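PDB 3RYK: dTDP-4-dehydrorhamnose 3,5-epimerase from Bacillus anthracis str. Ames, which catalyses the epimerisation of dTDP-4-dehydrorhamnose at carbons 3 and 5 of its sugar ring, a step in dTDP-L-rhamnose biosynthesis. Local coordinates for residues 83-96 against 136-148. Sequence-based numbering, arbitrary orientation. Where two conformers were deposited one is given.
Sequences RGLHFQKNPKAQTK and LVPKGFAHGFCTL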
ATOM      1  N   ARG A  83     -16.318   4.992   8.353  1.00 20.62           N
ATOM      2  CA  ARG A  83     -16.171   5.201   6.916  1.00 20.78           C
ATOM      3  C   ARG A  83     -17.053   4.157   6.202  1.00 20.96           C
ATOM      4  O   ARG A  83     -16.721   2.959   6.191  1.00 19.99           O
ATOM      5  CB  ARG A  83     -14.714   5.026   6.498  1.00 21.41           C
ATOM      6  CG  ARG A  83     -13.699   5.941   7.200  1.00 22.65           C
ATOM      7  CD  ARG A  83     -13.918   7.422   6.964  1.00 23.17           C
ATOM      8  NE  ARG A  83     -12.824   8.175   7.574  1.00 22.36           N
ATOM      9  CZ  ARG A  83     -12.646   9.490   7.485  1.00 23.49           C
ATOM     10  NH1 ARG A  83     -13.508  10.249   6.810  1.00 24.86           N
ATOM     11  NH2 ARG A  83     -11.591  10.047   8.073  1.00 25.18           N
ATOM     12  N   GLY A  84     -18.170   4.597   5.628  1.00 21.30           N
ATOM     13  CA  GLY A  84     -19.117   3.713   4.920  1.00 22.08           C
ATOM     14  C   GLY A  84     -20.547   3.769   5.450  1.00 23.18           C
ATOM     15  O   GLY A  84     -20.907   4.744   6.140  1.00 24.36           O
ATOM     16  N   LEU A  85     -21.393   2.770   5.145  1.00 24.37           N
ATOM     17  CA  LEU A  85     -21.085   1.577   4.308  1.00 24.25           C
ATOM     18  C   LEU A  85     -21.173   1.948   2.827  1.00 24.81           C
ATOM     19  O   LEU A  85     -22.252   2.302   2.366  1.00 25.54           O
ATOM     20  CB  LEU A  85     -22.108   0.458   4.575  1.00 24.55           C
ATOM     21  CG  LEU A  85     -22.250  -0.223   5.940  1.00 25.02           C
ATOM     22  CD1 LEU A  85     -23.509  -1.087   5.974  1.00 27.56           C
ATOM     23  CD2 LEU A  85     -21.001  -1.045   6.258  1.00 25.50           C
ATOM     24  N   HIS A  86     -20.056   1.828   2.107  0.50 24.64           N
ATOM     25  CA  HIS A  86     -19.958   2.157   0.677  0.50 24.92           C
ATOM     26  C   HIS A  86     -20.118   1.008  -0.320  0.50 25.08           C
ATOM     27  O   HIS A  86     -19.816  -0.140  -0.020  0.50 24.66           O
ATOM     28  CB  HIS A  86     -18.554   2.745   0.409  0.50 24.92           C
ATOM     29  CG  HIS A  86     -18.227   2.922  -1.047  0.50 25.37           C
ATOM     30  ND1 HIS A  86     -17.857   1.870  -1.860  0.50 25.76           N
ATOM     31  CD2 HIS A  86     -18.179   4.027  -1.828  0.50 26.34           C
ATOM     32  CE1 HIS A  86     -17.626   2.314  -3.082  0.50 25.93           C
ATOM     33  NE2 HIS A  86     -17.810   3.622  -3.089  0.50 27.10           N
ATOM     34  N   PHE A  87     -20.601   1.340  -1.516  1.00 25.71           N
ATOM     35  CA  PHE A  87     -20.743   0.377  -2.601  1.00 26.43           C
ATOM     36  C   PHE A  87     -20.910   1.253  -3.838  1.00 27.85           C
ATOM     37  O   PHE A  87     -21.612   2.273  -3.799  1.00 28.81           O
ATOM     38  CB  PHE A  87     -21.835  -0.687  -2.468  1.00 27.05           C
ATOM     39  CG  PHE A  87     -23.234  -0.172  -2.543  1.00 27.62           C
ATOM     40  CD1 PHE A  87     -23.874  -0.056  -3.773  1.00 28.28           C
ATOM     41  CD2 PHE A  87     -23.932   0.141  -1.395  1.00 30.87           C
ATOM     42  CE1 PHE A  87     -25.181   0.401  -3.845  1.00 29.26           C
ATOM     43  CE2 PHE A  87     -25.238   0.591  -1.463  1.00 30.86           C
ATOM     44  CZ  PHE A  87     -25.862   0.720  -2.686  1.00 30.56           C
ATOM     45  N   GLN A  88     -20.237   0.894  -4.920  1.00 29.09           N
ATOM     46  CA  GLN A  88     -20.348   1.671  -6.136  1.00 30.33           C
ATOM     47  C   GLN A  88     -21.299   0.853  -6.997  1.00 31.16           C
ATOM     48  O   GLN A  88     -21.032  -0.316  -7.278  1.00 32.10           O
ATOM     49  CB  GLN A  88     -18.976   1.867  -6.787  1.00 30.43           C
ATOM     50  CG  GLN A  88     -18.939   3.020  -7.761  1.00 31.32           C
ATOM     51  CD  GLN A  88     -17.561   3.295  -8.310  1.00 29.65           C
ATOM     52  OE1 GLN A  88     -16.909   4.249  -7.882  1.00 28.10           O
ATOM     53  NE2 GLN A  88     -17.071   2.424  -9.175  1.00 29.59           N
ATOM     54  N   LYS A  89     -22.434   1.442  -7.379  1.00 32.30           N
ATOM     55  CA  LYS A  89     -23.405   0.736  -8.207  1.00 32.35           C
ATOM     56  C   LYS A  89     -22.884   0.465  -9.604  1.00 32.37           C
ATOM     57  O   LYS A  89     -22.124   1.273 -10.153  1.00 32.66           O
ATOM     58  CB  LYS A  89     -24.710   1.547  -8.379  1.00 32.69           C
ATOM     59  CG  LYS A  89     -25.623   1.720  -7.166  1.00 33.84           C
ATOM     60  CD  LYS A  89     -26.836   2.589  -7.556  1.00 35.11           C
ATOM     61  CE  LYS A  89     -27.932   2.658  -6.481  1.00 36.28           C
ATOM     62  NZ  LYS A  89     -27.518   3.179  -5.154  1.00 37.93           N
ATOM     63  N   ASN A  90     -23.274  -0.679 -10.170  1.00 32.52           N
ATOM     64  CA  ASN A  90     -22.882  -1.013 -11.542  1.00 32.91           C
ATOM     65  C   ASN A  90     -23.459   0.042 -12.489  1.00 32.99           C
ATOM     66  O   ASN A  90     -24.357   0.795 -12.103  1.00 34.07           O
ATOM     67  CB  ASN A  90     -23.243  -2.453 -11.966  1.00 32.88           C
ATOM     68  CG  ASN A  90     -22.099  -3.455 -11.745  1.00 33.93           C
ATOM     69  OD1 ASN A  90     -21.003  -3.297 -12.300  1.00 33.44           O
ATOM     70  ND2 ASN A  90     -22.385  -4.531 -11.039  1.00 35.66           N
ATOM     71  N   PRO A  91     -22.932   0.115 -13.721  1.00 32.49           N
ATOM     72  CA  PRO A  91     -21.853  -0.701 -14.316  1.00 32.07           C
ATOM     73  C   PRO A  91     -20.431  -0.516 -13.765  1.00 31.85           C
ATOM     74  O   PRO A  91     -19.502  -1.093 -14.329  1.00 32.67           O
ATOM     75  CB  PRO A  91     -21.885  -0.280 -15.787  1.00 32.07           C
ATOM     76  CG  PRO A  91     -22.438   1.087 -15.771  1.00 32.24           C
ATOM     77  CD  PRO A  91     -23.439   1.122 -14.671  1.00 32.78           C
ATOM     78  N   LYS A  92     -20.250   0.250 -12.686  1.00 31.88           N
ATOM     79  CA  LYS A  92     -18.927   0.473 -12.125  1.00 31.34           C
ATOM     80  C   LYS A  92     -18.721  -0.147 -10.733  1.00 30.93           C
ATOM     81  O   LYS A  92     -18.176   0.500  -9.834  1.00 30.79           O
ATOM     82  CB  LYS A  92     -18.646   1.980 -12.113  1.00 32.12           C
ATOM     83  CG  LYS A  92     -18.808   2.603 -13.501  1.00 33.15           C
ATOM     84  CD  LYS A  92     -18.541   4.089 -13.528  1.00 35.92           C
ATOM     85  CE  LYS A  92     -18.838   4.650 -14.917  1.00 36.82           C
ATOM     86  NZ  LYS A  92     -18.627   6.126 -15.037  1.00 37.61           N
ATOM     87  N   ALA A  93     -19.138  -1.404 -10.565  1.00 29.92           N
ATOM     88  CA  ALA A  93     -18.981  -2.096  -9.282  1.00 28.91           C
ATOM     89  C   ALA A  93     -17.492  -2.347  -9.060  1.00 28.53           C
ATOM     90  O   ALA A  93     -16.749  -2.595 -10.020  1.00 29.10           O
ATOM     91  CB  ALA A  93     -19.761  -3.410  -9.246  1.00 29.18           C
ATOM     92  N   GLN A  94     -17.069  -2.263  -7.801  1.00 27.40           N
ATOM     93  CA  GLN A  94     -15.667  -2.466  -7.422  1.00 26.67           C
ATOM     94  C   GLN A  94     -15.375  -3.627  -6.481  1.00 26.66           C
ATOM     95  O   GLN A  94     -16.069  -3.822  -5.478  1.00 27.67           O
ATOM     96  CB  GLN A  94     -15.176  -1.228  -6.670  1.00 26.09           C
ATOM     97  CG  GLN A  94     -15.033   0.073  -7.452  1.00 27.29           C
ATOM     98  CD  GLN A  94     -14.809   1.254  -6.525  1.00 27.18           C
ATOM     99  OE1 GLN A  94     -15.520   1.410  -5.532  1.00 29.33           O
ATOM    100  NE2 GLN A  94     -13.864   2.116  -6.868  1.00 27.92           N
ATOM    101  N   THR A  95     -14.347  -4.400  -6.823  1.00 26.12           N
ATOM    102  CA  THR A  95     -13.885  -5.490  -5.988  1.00 25.90           C
ATOM    103  C   THR A  95     -12.884  -4.699  -5.162  1.00 25.37           C
ATOM    104  O   THR A  95     -12.160  -3.863  -5.720  1.00 26.26           O
ATOM    105  CB  THR A  95     -13.080  -6.536  -6.759  1.00 26.21           C
ATOM    106  OG1 THR A  95     -13.872  -7.068  -7.818  1.00 27.72           O
ATOM    107  CG2 THR A  95     -12.626  -7.655  -5.832  1.00 25.92           C
ATOM    108  N   LYS A  96     -12.852  -4.913  -3.853  1.00 24.28           N
ATOM    109  CA  LYS A  96     -11.911  -4.202  -2.990  1.00 23.25           C
ATOM    110  C   LYS A  96     -11.050  -5.206  -2.237  1.00 22.13           C
ATOM    111  O   LYS A  96     -11.458  -6.348  -2.083  1.00 22.87           O
ATOM    112  CB  LYS A  96     -12.645  -3.316  -2.001  1.00 23.71           C
ATOM    113  CG  LYS A  96     -13.528  -2.268  -2.651  1.00 25.05           C
ATOM    114  CD  LYS A  96     -14.187  -1.395  -1.621  1.00 25.01           C
ATOM    115  CE  LYS A  96     -15.100  -0.374  -2.269  1.00 27.02           C
ATOM    116  NZ  LYS A  96     -15.723   0.488  -1.233  1.00 29.34           N
ATOM    117  N   LEU A 136     -10.917  -9.441   1.192  1.00 20.22           N
ATOM    118  CA  LEU A 136     -11.250  -9.360  -0.217  1.00 21.10           C
ATOM    119  C   LEU A 136     -12.768  -9.192  -0.192  1.00 21.30           C
ATOM    120  O   LEU A 136     -13.488 -10.092   0.242  1.00 20.94           O
ATOM    121  CB  LEU A 136     -10.821 -10.629  -0.972  1.00 20.67           C
ATOM    122  CG  LEU A 136     -10.987 -10.672  -2.507  1.00 22.07           C
ATOM    123  CD1 LEU A 136     -12.451 -10.624  -2.971  1.00 24.01           C
ATOM    124  CD2 LEU A 136     -10.180  -9.561  -3.145  1.00 23.28           C
ATOM    125  N   VAL A 137     -13.236  -8.006  -0.595  1.00 21.98           N
ATOM    126  CA  VAL A 137     -14.652  -7.685  -0.631  1.00 22.56           C
ATOM    127  C   VAL A 137     -15.114  -7.811  -2.096  1.00 22.56           C
ATOM    128  O   VAL A 137     -14.732  -6.995  -2.948  1.00 22.84           O
ATOM    129  CB  VAL A 137     -14.935  -6.250  -0.148  1.00 22.40           C
ATOM    130  CG1 VAL A 137     -16.434  -6.054   0.048  1.00 24.48           C
ATOM    131  CG2 VAL A 137     -14.201  -5.952   1.157  1.00 22.56           C
ATOM    132  N   PRO A 138     -15.941  -8.822  -2.397  1.00 23.12           N
ATOM    133  CA  PRO A 138     -16.378  -8.965  -3.773  1.00 23.95           C
ATOM    134  C   PRO A 138     -17.352  -7.889  -4.230  1.00 24.22           C
ATOM    135  O   PRO A 138     -17.814  -7.075  -3.426  1.00 24.55           O
ATOM    136  CB  PRO A 138     -17.134 -10.313  -3.772  1.00 24.32           C
ATOM    137  CG  PRO A 138     -16.958 -10.915  -2.453  1.00 24.67           C
ATOM    138  CD  PRO A 138     -16.511  -9.861  -1.516  1.00 23.06           C
ATOM    139  N   LYS A 139     -17.636  -7.890  -5.530  1.00 24.10           N
ATOM    140  CA  LYS A 139     -18.599  -6.958  -6.100  1.00 24.63           C
ATOM    141  C   LYS A 139     -19.955  -7.424  -5.559  1.00 24.54           C
ATOM    142  O   LYS A 139     -20.142  -8.615  -5.316  1.00 23.92           O
ATOM    143  CB  LYS A 139     -18.570  -7.001  -7.631  1.00 24.65           C
ATOM    144  CG  LYS A 139     -17.286  -6.484  -8.237  1.00 26.40           C
ATOM    145  CD  LYS A 139     -17.319  -6.546  -9.738  1.00 27.21           C
ATOM    146  CE  LYS A 139     -16.095  -5.890 -10.334  1.00 27.15           C
ATOM    147  NZ  LYS A 139     -16.126  -5.867 -11.811  1.00 28.33           N
ATOM    148  N   GLY A 140     -20.894  -6.494  -5.350  1.00 24.36           N
ATOM    149  CA  GLY A 140     -22.213  -6.842  -4.824  1.00 24.89           C
ATOM    150  C   GLY A 140     -22.330  -6.748  -3.312  1.00 24.09           C
ATOM    151  O   GLY A 140     -23.330  -7.189  -2.724  1.00 25.90           O
ATOM    152  N   PHE A 141     -21.298  -6.182  -2.689  1.00 23.79           N
ATOM    153  CA  PHE A 141     -21.217  -5.983  -1.244  1.00 23.19           C
ATOM    154  C   PHE A 141     -21.061  -4.528  -0.826  1.00 22.92           C
ATOM    155  O   PHE A 141     -20.510  -3.704  -1.574  1.00 23.35           O
ATOM    156  CB  PHE A 141     -19.991  -6.730  -0.663  1.00 23.81           C
ATOM    157  CG  PHE A 141     -20.144  -8.225  -0.587  1.00 23.19           C
ATOM    158  CD1 PHE A 141     -20.343  -8.851   0.645  1.00 24.35           C
ATOM    159  CD2 PHE A 141     -20.127  -9.002  -1.728  1.00 24.76           C
ATOM    160  CE1 PHE A 141     -20.493 -10.233   0.742  1.00 25.41           C
ATOM    161  CE2 PHE A 141     -20.280 -10.382  -1.651  1.00 26.11           C
ATOM    162  CZ  PHE A 141     -20.465 -11.000  -0.414  1.00 25.36           C
ATOM    163  N   ALA A 142     -21.560  -4.224   0.375  1.00 23.17           N
ATOM    164  CA  ALA A 142     -21.446  -2.908   0.970  1.00 23.13           C
ATOM    165  C   ALA A 142     -20.237  -3.113   1.876  1.00 22.90           C
ATOM    166  O   ALA A 142     -20.042  -4.228   2.418  1.00 24.23           O
ATOM    167  CB  ALA A 142     -22.656  -2.548   1.778  1.00 23.99           C
ATOM    168  N   HIS A 143     -19.433  -2.070   2.027  1.00 22.01           N
ATOM    169  CA  HIS A 143     -18.225  -2.095   2.848  1.00 22.07           C
ATOM    170  C   HIS A 143     -18.001  -0.823   3.632  1.00 22.27           C
ATOM    171  O   HIS A 143     -18.103   0.297   3.085  1.00 23.56           O
ATOM    172  CB  HIS A 143     -16.973  -2.304   1.996  1.00 22.21           C
ATOM    173  CG  HIS A 143     -15.702  -2.013   2.738  1.00 21.16           C
ATOM    174  ND1 HIS A 143     -15.003  -0.833   2.591  1.00 22.46           N
ATOM    175  CD2 HIS A 143     -15.041  -2.724   3.679  1.00 21.81           C
ATOM    176  CE1 HIS A 143     -13.954  -0.838   3.391  1.00 22.18           C
ATOM    177  NE2 HIS A 143     -13.957  -1.971   4.069  1.00 22.05           N
ATOM    178  N   GLY A 144     -17.657  -0.998   4.907  1.00 21.77           N
ATOM    179  CA  GLY A 144     -17.380   0.113   5.800  1.00 20.94           C
ATOM    180  C   GLY A 144     -16.574  -0.348   6.986  1.00 20.21           C
ATOM    181  O   GLY A 144     -16.378  -1.559   7.169  1.00 19.37           O
ATOM    182  N   PHE A 145     -16.097   0.602   7.782  1.00 19.74           N
ATOM    183  CA  PHE A 145     -15.315   0.260   8.965  1.00 19.16           C
ATOM    184  C   PHE A 145     -15.348   1.317  10.069  1.00 19.24           C
ATOM    185  O   PHE A 145     -15.698   2.491   9.834  1.00 19.09           O
ATOM    186  CB  PHE A 145     -13.864  -0.038   8.578  1.00 19.50           C
ATOM    187  CG  PHE A 145     -13.127   1.136   7.974  1.00 18.12           C
ATOM    188  CD1 PHE A 145     -12.508   2.080   8.795  1.00 19.76           C
ATOM    189  CD2 PHE A 145     -13.005   1.268   6.610  1.00 20.23           C
ATOM    190  CE1 PHE A 145     -11.806   3.151   8.254  1.00 22.73           C
ATOM    191  CE2 PHE A 145     -12.291   2.336   6.056  1.00 19.09           C
ATOM    192  CZ  PHE A 145     -11.696   3.277   6.883  1.00 21.35           C
ATOM    193  N   CYS A 146     -14.980   0.883  11.271  1.00 18.67           N
ATOM    194  CA  CYS A 146     -14.914   1.742  12.460  1.00 18.97           C
ATOM    195  C   CYS A 146     -13.495   1.656  12.990  1.00 17.50           C
ATOM    196  O   CYS A 146     -13.004   0.559  13.286  1.00 17.48           O
ATOM    197  CB  CYS A 146     -15.908   1.293  13.539  1.00 18.91           C
ATOM    198  SG  CYS A 146     -15.988   2.352  15.009  1.00 22.06           S
ATOM    199  N   THR A 147     -12.832   2.799  13.119  1.00 17.54           N
ATOM    200  CA  THR A 147     -11.459   2.825  13.624  1.00 17.33           C
ATOM    201  C   THR A 147     -11.524   2.575  15.125  1.00 16.85           C
ATOM    202  O   THR A 147     -12.365   3.129  15.821  1.00 17.57           O
ATOM    203  CB  THR A 147     -10.747   4.125  13.252  1.00 17.77           C
ATOM    204  OG1 THR A 147     -11.425   5.244  13.846  1.00 17.85           O
ATOM    205  CG2 THR A 147     -10.737   4.298  11.716  1.00 18.08           C
ATOM    206  N   LEU A 148     -10.621   1.750  15.646  1.00 16.28           N
ATOM    207  CA  LEU A 148     -10.647   1.420  17.063  1.00 15.79           C
ATOM    208  C   LEU A 148      -9.688   2.210  17.954  1.00 15.46           C
ATOM    209  O   LEU A 148      -9.816   2.185  19.183  1.00 16.74           O
ATOM    210  CB  LEU A 148     -10.324  -0.083  17.198  1.00 15.12           C
ATOM    211  CG  LEU A 148     -11.201  -1.055  16.393  1.00 17.04           C
ATOM    212  CD1 LEU A 148     -10.738  -2.516  16.763  1.00 16.99           C
ATOM    213  CD2 LEU A 148     -12.704  -0.894  16.616  1.00 20.22           C
TER
HETATM  214  O   HOH W   1     -18.027  -2.301  -1.094  1.00 35.88           O
HETATM  215  O   HOH W   2     -16.857  -3.510 -12.553  1.00 43.58           O
HETATM  216  O   HOH W   3     -16.667  -4.513  -2.932  1.00 29.43           O
HETATM  217  O   HOH W   4     -15.491  -9.305  -7.032  1.00 34.09           O
HETATM  218  O   HOH W   5     -15.420   1.311   1.114  1.00 35.25           O
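His86 O is gripped by His143 N at 2.8 Å and by a water that also lies 2.9 Å from Phe141 O; Ala142 CA adds a weaker C-H...O contact. The pair belongs to the antiparallel ladder between strands 83-88 and 141-147 of the jelly-roll-like fold. In return, His86 N donates to His143 O at 2.7 Å. Arg83 and Phe145 form a second hydrogen-bonded pair, and a beta bulge lies between the two pairs. At the bulge, Gly84 and Gly144 bring their CA atoms to 4.1 Å. Lys96 and Val137 form a similar pair in the other sheet, so the two segments touch in both sheets. From there the extended Lys96 chain runs to a water 2.5 Å from Lys96 NZ, which lies in the plane of the His143 ring at its ND1 edge. His143 NE2 is hydrogen-bonded to Asp107, which helps fix the ring. Near the bound pyrophosphate, Arg83 NE is hydrogen-bonded to Ser76. Arg83 CB lies over one face of the Phe145 ring, toward the rim, in a CH-pi contact 3.8 Å from the ring centroid. Arg83 CG lies above the ring plane but beyond the rim, 3.3 Å from Phe145 CZ.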